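PDB 2HHC: nodulation fucosyltransferase NodZ from Bradyrhizobium sp., which belongs to the GT-B clan of glycosyltransferases, as a nodulation protein of the NodZ family with two sheet-containing domains. Local coordinates for residues Leu143-Ile148 against Thr290-Leu295. Residues are numbered along the deposited sequence; the frame is centred on the assembly and turned at random.
Sequences LIFRNI and TRYARL
F145 and Y292 lie face against face in an offset stack: the ring centroids are 4.0 Å apart and the planes only 11° from parallel. The two side chains run in roughly opposite directions and cross obliquely, so that CB of Y292 sits over the far end of the F145 ring, 3.7 Å from CZ of F145, while CB of F145 comes to 3.6 Å from CE1 of Y292. That methylene of Y292 also makes a CH-pi contact over the F145 face. Torsions explain the meeting: Y292 CG is anti to its backbone N (chi1 -173°), whereas F145 CG is anti to its carbonyl carbon (chi1 -78°), and both CB atoms already point across the gap. Backbones stay well apart, with 8.0 Å between CA of F145 and CA of Y292. In the two-domain GT-B architecture the stack joins helix 138-147, which packs on helix 15-32 of the N-terminal half, to helix 291-296, which forms the beta-alpha-beta crossover linking the parallel neighbours 279-283 and 299-303 of the C-terminal sheet. Y272 of helix 258-274 meets the Y292 ring and also touches F145. Beside the stack, E141 forms a salt bridge with R291, a polar link between the same helices.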
# COMPACT_ATOMS: atom_id res chain seq x y z
N LEU A 143 8.28 -9.64 1.53
CA LEU A 143 8.46 -10.47 0.34
C LEU A 143 7.80 -9.86 -0.88
O LEU A 143 8.34 -9.82 -1.96
CB LEU A 143 8.08 -11.90 0.64
CG LEU A 143 8.65 -12.79 -0.43
CD1 LEU A 143 9.05 -14.07 0.20
CD2 LEU A 143 7.55 -12.89 -1.48
N ILE A 144 6.61 -9.32 -0.73
CA ILE A 144 5.93 -8.69 -1.87
C ILE A 144 6.74 -7.50 -2.34
O ILE A 144 6.98 -7.35 -3.54
CB ILE A 144 4.51 -8.23 -1.47
CG1 ILE A 144 3.60 -9.46 -1.30
CG2 ILE A 144 3.92 -7.27 -2.43
CD1 ILE A 144 3.43 -10.35 -2.47
N PHE A 145 7.15 -6.61 -1.44
CA PHE A 145 7.94 -5.42 -1.88
C PHE A 145 9.22 -5.77 -2.58
O PHE A 145 9.71 -5.04 -3.44
CB PHE A 145 8.12 -4.44 -0.74
CG PHE A 145 6.91 -3.59 -0.47
CD1 PHE A 145 6.59 -2.52 -1.30
CD2 PHE A 145 6.14 -3.83 0.59
CE1 PHE A 145 5.51 -1.74 -1.06
CE2 PHE A 145 5.02 -3.04 0.81
CZ PHE A 145 4.74 -2.02 -0.04
N ARG A 146 9.85 -6.86 -2.17
CA ARG A 146 11.11 -7.28 -2.76
C ARG A 146 10.95 -7.99 -4.10
O ARG A 146 11.94 -8.08 -4.80
CB ARG A 146 11.91 -8.17 -1.79
CG ARG A 146 12.45 -7.45 -0.57
CD ARG A 146 13.23 -8.40 0.36
NE ARG A 146 14.34 -8.93 -0.34
CZ ARG A 146 15.49 -8.30 -0.47
NH1 ARG A 146 15.65 -7.13 0.16
NH2 ARG A 146 16.45 -8.85 -1.16
N ASN A 147 9.76 -8.51 -4.42
CA ASN A 147 9.58 -9.42 -5.52
C ASN A 147 8.61 -9.02 -6.58
O ASN A 147 8.21 -9.82 -7.40
CB ASN A 147 9.30 -10.83 -4.94
CG ASN A 147 10.51 -11.42 -4.26
OD1 ASN A 147 11.44 -11.91 -4.95
ND2 ASN A 147 10.60 -11.32 -2.94
N ILE A 148 8.24 -7.75 -6.55
CA ILE A 148 7.61 -7.06 -7.67
C ILE A 148 8.46 -5.80 -7.91
O ILE A 148 9.19 -5.31 -7.01
CB ILE A 148 6.13 -6.71 -7.40
CG1 ILE A 148 5.98 -5.65 -6.31
CG2 ILE A 148 5.36 -7.99 -7.01
CD1 ILE A 148 4.59 -5.17 -6.00
N THR A 290 2.18 4.69 4.42
CA THR A 290 3.46 4.64 5.07
C THR A 290 3.81 3.30 5.67
O THR A 290 4.74 3.19 6.45
CB THR A 290 3.46 5.67 6.18
OG1 THR A 290 2.25 5.62 6.95
CG2 THR A 290 3.66 7.13 5.56
N ARG A 291 3.09 2.24 5.32
CA ARG A 291 3.44 0.90 5.85
C ARG A 291 4.82 0.48 5.32
O ARG A 291 5.59 -0.06 6.11
CB ARG A 291 2.36 -0.14 5.49
CG ARG A 291 2.64 -1.51 6.03
CD ARG A 291 2.88 -1.59 7.49
NE ARG A 291 3.00 -2.98 7.92
CZ ARG A 291 3.12 -3.41 9.17
NH1 ARG A 291 3.09 -2.53 10.19
NH2 ARG A 291 3.31 -4.67 9.43
N TYR A 292 5.10 0.65 4.04
CA TYR A 292 6.42 0.27 3.48
C TYR A 292 7.51 1.02 4.26
O TYR A 292 8.44 0.40 4.78
CB TYR A 292 6.46 0.58 2.01
CG TYR A 292 7.69 0.10 1.30
CD1 TYR A 292 8.27 -1.08 1.64
CD2 TYR A 292 8.25 0.85 0.30
CE1 TYR A 292 9.38 -1.56 0.93
CE2 TYR A 292 9.33 0.39 -0.39
CZ TYR A 292 9.87 -0.81 -0.07
OH TYR A 292 11.02 -1.25 -0.80
N ALA A 293 7.34 2.30 4.45
CA ALA A 293 8.30 3.08 5.27
C ALA A 293 8.41 2.54 6.71
O ALA A 293 9.52 2.37 7.26
CB ALA A 293 7.93 4.51 5.27
N ARG A 294 7.30 2.22 7.37
CA ARG A 294 7.31 1.62 8.68
C ARG A 294 8.17 0.34 8.73
O ARG A 294 8.87 0.09 9.70
CB ARG A 294 5.88 1.33 9.16
CG ARG A 294 5.75 0.53 10.43
CD ARG A 294 6.37 1.21 11.64
NE ARG A 294 6.32 0.41 12.88
CZ ARG A 294 7.17 -0.57 13.18
NH1 ARG A 294 8.15 -0.91 12.35
NH2 ARG A 294 7.06 -1.23 14.33
N LEU A 295 8.07 -0.49 7.69
CA LEU A 295 8.89 -1.72 7.62
C LEU A 295 10.38 -1.46 7.51
O LEU A 295 11.20 -2.29 8.01
CB LEU A 295 8.43 -2.55 6.41
CG LEU A 295 7.02 -3.16 6.58
CD1 LEU A 295 6.59 -3.75 5.20
CD2 LEU A 295 6.84 -4.07 7.75